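Local coordinates for solute-binding periplasmic protein of iron/siderophore ABC transporter (Yersinia pestis, PDB 6B2Y), which probably captures a chelated metal, such as an iron-siderophore complex, in the periplasm and delivers it to an ABC transporter for uptake, at residues Ile98-Phe103 with Leu372-Ser377; Leu78-Trp84 with Ile106-Pro110. All coordinates share one frame; numbering follows the deposited sequence.

Contact 1 of 2, residues Ile98-Phe103 with Leu372-Ser377. With NA (sodium ion), chain C.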
loop_
_atom_site.group_PDB
_atom_site.type_symbol
_atom_site.label_atom_id
_atom_site.label_comp_id
_atom_site.label_asym_id
_atom_site.label_seq_id
_atom_site.Cartn_x
_atom_site.Cartn_y
_atom_site.Cartn_z
ATOM N N ILE A 98 -8.471 13.565 6.242
ATOM C CA ILE A 98 -7.841 13.724 7.545
ATOM C C ILE A 98 -6.722 14.749 7.469
ATOM O O ILE A 98 -6.549 15.563 8.385
ATOM C CB ILE A 98 -7.331 12.367 8.062
ATOM C CG1 ILE A 98 -8.500 11.392 8.214
ATOM C CG2 ILE A 98 -6.556 12.550 9.378
ATOM C CD1 ILE A 98 -9.436 11.721 9.367
ATOM N N TYR A 99 -5.945 14.727 6.377
ATOM C CA TYR A 99 -4.903 15.730 6.172
ATOM C C TYR A 99 -5.498 17.118 5.940
ATOM O O TYR A 99 -4.970 18.117 6.441
ATOM C CB TYR A 99 -4.014 15.332 4.997
ATOM C CG TYR A 99 -2.911 14.380 5.420
ATOM C CD1 TYR A 99 -3.122 13.009 5.461
ATOM C CD2 TYR A 99 -1.683 14.866 5.823
ATOM C CE1 TYR A 99 -2.104 12.143 5.864
ATOM C CE2 TYR A 99 -0.664 14.018 6.231
ATOM C CZ TYR A 99 -0.881 12.660 6.248
ATOM O OH TYR A 99 0.140 11.823 6.667
ATOM N N LYS A 100 -6.584 17.196 5.173
ATOM C CA LYS A 100 -7.206 18.492 4.894
ATOM C C LYS A 100 -7.664 19.172 6.180
ATOM O O LYS A 100 -7.528 20.394 6.330
ATOM C CB LYS A 100 -8.385 18.302 3.938
ATOM C CG LYS A 100 -9.120 19.594 3.579
ATOM C CD LYS A 100 -10.162 19.348 2.496
ATOM C CE LYS A 100 -10.798 20.665 2.047
ATOM N NZ LYS A 100 -12.010 20.442 1.212
ATOM N N ALA A 101 -8.196 18.388 7.121
ATOM C CA ALA A 101 -8.682 18.948 8.379
ATOM C C ALA A 101 -7.568 19.658 9.133
ATOM O O ALA A 101 -7.778 20.732 9.706
ATOM C CB ALA A 101 -9.291 17.841 9.232
ATOM N N LYS A 102 -6.368 19.089 9.113
ATOM C CA LYS A 102 -5.220 19.659 9.803
ATOM C C LYS A 102 -4.416 20.620 8.939
ATOM O O LYS A 102 -3.779 21.534 9.473
ATOM C CB LYS A 102 -4.309 18.530 10.289
ATOM C CG LYS A 102 -3.272 18.944 11.314
ATOM C CD LYS A 102 -2.868 17.746 12.143
ATOM C CE LYS A 102 -2.050 18.168 13.339
ATOM N NZ LYS A 102 -1.103 19.241 12.952
ATOM N N PHE A 103 -4.434 20.444 7.619
ATOM C CA PHE A 103 -3.609 21.219 6.695
ATOM C C PHE A 103 -4.491 21.704 5.553
ATOM O O PHE A 103 -4.553 21.076 4.488
ATOM C CB PHE A 103 -2.436 20.390 6.166
ATOM C CG PHE A 103 -1.519 19.887 7.238
ATOM C CD1 PHE A 103 -0.435 20.650 7.651
ATOM C CD2 PHE A 103 -1.730 18.645 7.826
ATOM C CE1 PHE A 103 0.413 20.196 8.644
ATOM C CE2 PHE A 103 -0.880 18.176 8.818
ATOM C CZ PHE A 103 0.192 18.955 9.231
ATOM N N LEU A 372 4.557 10.668 11.679
ATOM C CA LEU A 372 3.523 11.405 10.967
ATOM C C LEU A 372 3.024 12.600 11.782
ATOM O O LEU A 372 3.321 12.749 12.972
ATOM C CB LEU A 372 2.363 10.470 10.610
ATOM C CG LEU A 372 2.776 9.278 9.733
ATOM C CD1 LEU A 372 1.538 8.462 9.425
ATOM C CD2 LEU A 372 3.453 9.749 8.445
ATOM N N ALA A 373 2.243 13.454 11.112
ATOM C CA ALA A 373 1.696 14.675 11.696
ATOM C C ALA A 373 0.190 14.611 11.925
ATOM O O ALA A 373 -0.406 15.619 12.325
ATOM C CB ALA A 373 2.025 15.874 10.800
ATOM N N VAL A 374 -0.439 13.470 11.665
ATOM C CA VAL A 374 -1.862 13.273 11.900
ATOM C C VAL A 374 -2.041 12.137 12.895
ATOM O O VAL A 374 -1.154 11.304 13.101
ATOM C CB VAL A 374 -2.646 12.980 10.593
ATOM C CG1 VAL A 374 -2.650 14.188 9.696
ATOM C CG2 VAL A 374 -2.045 11.792 9.852
ATOM N N GLU A 375 -3.216 12.113 13.519
ATOM C CA GLU A 375 -3.561 11.027 14.415
ATOM C C GLU A 375 -4.085 9.832 13.626
ATOM O O GLU A 375 -4.770 9.998 12.609
ATOM C CB GLU A 375 -4.631 11.469 15.416
ATOM C CG GLU A 375 -4.256 11.207 16.862
ATOM C CD GLU A 375 -2.906 11.794 17.209
ATOM O OE1 GLU A 375 -2.028 11.042 17.678
ATOM O OE2 GLU A 375 -2.718 13.012 17.009
ATOM N N PRO A 376 -3.792 8.616 14.084
ATOM C CA PRO A 376 -4.427 7.445 13.481
ATOM C C PRO A 376 -5.933 7.493 13.688
ATOM O O PRO A 376 -6.438 7.996 14.697
ATOM C CB PRO A 376 -3.793 6.262 14.225
ATOM C CG PRO A 376 -3.201 6.834 15.459
ATOM C CD PRO A 376 -2.832 8.253 15.139
ATOM N N SER A 377 -6.658 6.985 12.703
ATOM C CA SER A 377 -8.107 6.918 12.789
ATOM C C SER A 377 -8.586 5.851 11.829
ATOM O O SER A 377 -7.857 5.433 10.930
ATOM C CB SER A 377 -8.757 8.266 12.464
ATOM O OG SER A 377 -8.371 8.699 11.173
HETATM NA NA NA C . -0.485 9.386 6.124
HETATM O O HOH W 1 2.026 13.167 8.438
HETATM O O HOH W 2 -2.936 8.317 7.211
#

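Contact 2 of 2, residues Leu78-Trp84 with Ile106-Pro110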
loop_
_atom_site.group_PDB
_atom_site.type_symbol
_atom_site.label_atom_id
_atom_site.label_comp_id
_atom_site.label_asym_id
_atom_site.label_seq_id
_atom_site.Cartn_x
_atom_site.Cartn_y
_atom_site.Cartn_z
ATOM N N LEU A 78 3.257 18.361 3.895
ATOM C CA LEU A 78 2.891 18.891 2.585
ATOM C C LEU A 78 3.814 19.990 2.099
ATOM O O LEU A 78 3.685 20.429 0.951
ATOM C CB LEU A 78 1.449 19.414 2.619
ATOM C CG LEU A 78 0.428 18.331 2.971
ATOM C CD1 LEU A 78 -0.977 18.884 3.057
ATOM C CD2 LEU A 78 0.493 17.183 1.964
ATOM N N ASP A 79 4.760 20.414 2.937
ATOM C CA ASP A 79 5.539 21.625 2.691
ATOM C C ASP A 79 6.278 21.608 1.351
ATOM O O ASP A 79 6.442 22.659 0.717
ATOM C CB ASP A 79 6.523 21.805 3.847
ATOM C CG ASP A 79 6.811 23.243 4.157
ATOM O OD1 ASP A 79 6.161 23.782 5.081
ATOM O OD2 ASP A 79 7.716 23.816 3.504
ATOM N N ARG A 80 6.769 20.446 0.911
ATOM C CA ARG A 80 7.597 20.384 -0.287
ATOM C C ARG A 80 6.885 19.775 -1.486
ATOM O O ARG A 80 7.521 19.571 -2.518
ATOM C CB ARG A 80 8.882 19.593 -0.023
ATOM C CG ARG A 80 9.747 20.167 1.059
ATOM C CD ARG A 80 11.158 19.603 0.969
ATOM N NE ARG A 80 11.234 18.274 1.570
ATOM C CZ ARG A 80 12.303 17.485 1.485
ATOM N NH1 ARG A 80 13.368 17.890 0.803
ATOM N NH2 ARG A 80 12.288 16.288 2.068
ATOM N N ILE A 81 5.597 19.466 -1.374
ATOM C CA ILE A 81 4.836 18.900 -2.485
ATOM C C ILE A 81 4.304 20.037 -3.347
ATOM O O ILE A 81 3.410 20.770 -2.923
ATOM C CB ILE A 81 3.678 18.022 -1.997
ATOM C CG1 ILE A 81 4.173 16.999 -0.982
ATOM C CG2 ILE A 81 3.020 17.354 -3.189
ATOM C CD1 ILE A 81 5.323 16.177 -1.473
ATOM N N VAL A 82 4.814 20.160 -4.577
ATOM C CA VAL A 82 4.343 21.216 -5.477
ATOM C C VAL A 82 3.400 20.696 -6.551
ATOM O O VAL A 82 2.955 21.476 -7.410
ATOM C CB VAL A 82 5.527 21.966 -6.119
ATOM C CG1 VAL A 82 6.397 22.571 -5.029
ATOM C CG2 VAL A 82 6.322 21.041 -7.013
ATOM N N GLY A 83 3.068 19.408 -6.525
ATOM C CA GLY A 83 2.129 18.831 -7.468
ATOM C C GLY A 83 2.038 17.336 -7.268
ATOM O O GLY A 83 3.035 16.706 -6.897
ATOM N N TRP A 84 0.870 16.745 -7.499
ATOM C CA TRP A 84 0.807 15.296 -7.399
ATOM C C TRP A 84 -0.232 14.750 -8.361
ATOM O O TRP A 84 -1.242 15.396 -8.656
ATOM C CB TRP A 84 0.503 14.802 -5.973
ATOM C CG TRP A 84 -0.657 15.435 -5.228
ATOM C CD1 TRP A 84 -1.751 16.089 -5.761
ATOM C CD2 TRP A 84 -0.839 15.464 -3.798
ATOM N NE1 TRP A 84 -2.582 16.505 -4.753
ATOM C CE2 TRP A 84 -2.048 16.143 -3.542
ATOM C CE3 TRP A 84 -0.091 14.980 -2.708
ATOM C CZ2 TRP A 84 -2.529 16.354 -2.243
ATOM C CZ3 TRP A 84 -0.570 15.192 -1.420
ATOM C CH2 TRP A 84 -1.774 15.880 -1.199
ATOM N N ILE A 106 -3.750 21.913 1.637
ATOM C CA ILE A 106 -3.702 20.748 0.756
ATOM C C ILE A 106 -4.463 21.007 -0.537
ATOM O O ILE A 106 -4.078 20.500 -1.599
ATOM C CB ILE A 106 -4.229 19.496 1.492
ATOM C CG1 ILE A 106 -3.836 18.226 0.729
ATOM C CG2 ILE A 106 -5.746 19.581 1.729
ATOM C CD1 ILE A 106 -4.247 16.958 1.412
ATOM N N ASP A 107 -5.519 21.835 -0.490
ATOM C CA ASP A 107 -6.310 22.098 -1.688
ATOM C C ASP A 107 -5.566 22.948 -2.705
ATOM O O ASP A 107 -5.992 23.021 -3.862
ATOM C CB ASP A 107 -7.635 22.777 -1.321
ATOM C CG ASP A 107 -8.737 21.778 -0.976
ATOM O OD1 ASP A 107 -9.835 22.234 -0.593
ATOM O OD2 ASP A 107 -8.519 20.541 -1.085
ATOM N N GLN A 108 -4.469 23.587 -2.309
ATOM C CA GLN A 108 -3.678 24.391 -3.225
ATOM C C GLN A 108 -2.660 23.575 -4.008
ATOM O O GLN A 108 -2.052 24.102 -4.943
ATOM C CB GLN A 108 -2.969 25.505 -2.453
ATOM C CG GLN A 108 -3.920 26.432 -1.705
ATOM C CD GLN A 108 -4.997 27.010 -2.599
ATOM O OE1 GLN A 108 -4.702 27.741 -3.547
ATOM N NE2 GLN A 108 -6.259 26.678 -2.310
ATOM N N ILE A 109 -2.463 22.304 -3.672
ATOM C CA ILE A 109 -1.496 21.503 -4.417
ATOM C C ILE A 109 -2.121 21.130 -5.756
ATOM O O ILE A 109 -3.205 20.524 -5.782
ATOM C CB ILE A 109 -1.064 20.260 -3.621
ATOM C CG1 ILE A 109 -0.461 20.694 -2.276
ATOM C CG2 ILE A 109 -0.082 19.427 -4.439
ATOM C CD1 ILE A 109 -0.037 19.562 -1.359
ATOM N N PRO A 110 -1.496 21.490 -6.875
ATOM C CA PRO A 110 -2.084 21.184 -8.186
ATOM C C PRO A 110 -2.040 19.697 -8.497
ATOM O O PRO A 110 -1.123 18.976 -8.091
ATOM C CB PRO A 110 -1.207 21.967 -9.170
ATOM C CG PRO A 110 -0.378 22.904 -8.333
ATOM C CD PRO A 110 -0.278 22.308 -6.975
HETATM O O HOH W 3 -4.409 18.916 -3.900
#

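Contact 1 of 2, residues Ile98-Phe103 with Leu372-Ser377
A sodium site marks the place where Tyr99, on helix 93-102, meets Val374 in the loop that follows helix 360-371. Tyr99 OH binds the sodium ion at 2.6 Å, and water 2 is a second, more distant ligand. Sodium lies in the plane of the ring, at its edge, whereas Val374 comes over one face, the two side chains crossing at about a right angle: its CG1 sits 4.0 Å from the Tyr99 ring centroid, 10° off the normal, a CH-pi contact almost above the middle. The other methyl, Val374 CG2, reaches the phenol end and lies 3.9 Å from Tyr99 OH. Water 1 donates a hydrogen bond to Tyr99 OH and accepts one from Ala373 N, at 2.7 Å from that nitrogen, so the hydroxyl that binds the sodium is also linked through water to the loop backbone.

Helix 93-102 belongs to the parallel-sheet part of this periplasmic binding protein, while the loop leads into strand 381-383 of the mixed sheet, so the contact bridges the two halves of the fold. On the side of the helix end, Phe103 turns its ring edge to Ala373, with CZ 3.9 Å from Ala373 CB. The Lys102 chain passes the same residue, with CE 3.2 Å from Ala373 O, and the bend at its last torsion (chi4 -40°) leaves NZ farther from that oxygen. Toward the other end, Ile98 CG2 packs on Val374 CB, and Ile98 CD1 lies 3.7 Å from Ser377 OG, a hydroxyl hydrogen-bonded to Ala295 O.

Contact 2 of 2, residues Leu78-Trp84 with Ile106-Pro110
Trp84 and Pro110 are joined by the backbone hydrogen bond of the contact, in which Trp84 N donates to Pro110 O at 3.0 Å. The same oxygen also takes a CA-H...O contact from the residue preceding the tryptophan, with Gly83 CA 3.3 Å from Pro110 O. A further backbone bond links Trp84 with Ile112, so the tryptophan pairs both with strand 111-112 and with the residue just before it. This is the pairing that closes a beta-alpha-beta crossover: strand 81-85 leads through helices 87-91 and 93-102, and the chain then returns as strand 111-112, parallel to it at the border of the sheet.

The apolar contacts centre on Ile109 and the indole. Ile109 CG2 stands over one face of Trp84, 3.8 Å from the centroid of the five-membered ring and 7° off its normal, a CH-pi contact. Trp84 CG lies between the backbone N and the carbonyl carbon (chi1 49°), a setting that brings the indole over toward Ile109 and Ile106. Ile106 comes at the ring's edge, near its plane, with CG1 3.7 Å from Trp84 CH2. From the type I turn that leads into the strand, Leu78 CD1 meets Ile106 CB, likewise at 3.7 Å, while Leu78 CD2 touches Ile109 CD1 and Ile81 CG2 packs against Ile109 CG2. The Pro110 ring lies on the main chain instead, with CD 3.4 Å from Val82 O.

Water supplies the remaining polar link. Water 3 donates to Ile106 O and Ile109 O, at 2.8 Å from each, and accepts a weak bond from Trp84 NE1.

In the fold
Helix 93-102 and the chain on either side of it connect the two contacts, whose segments alternate in sequence. Contact 2 is the more buried: it lies within one half of the fold, where the edge pairing of a parallel sheet begins with a direct backbone hydrogen bond and aliphatic side chains pack on a tryptophan. Contact 1 is only partly buried and spans the two halves; with no direct hydrogen bond between its segments, its polar link is one water, beside a sodium ion held by Tyr99. They meet directly. Phe103 CB packs on Leu78 CD1, and Ile106 lies against Tyr99 and Lys100, whose amine also forms a long, weak ion pair with Asp107.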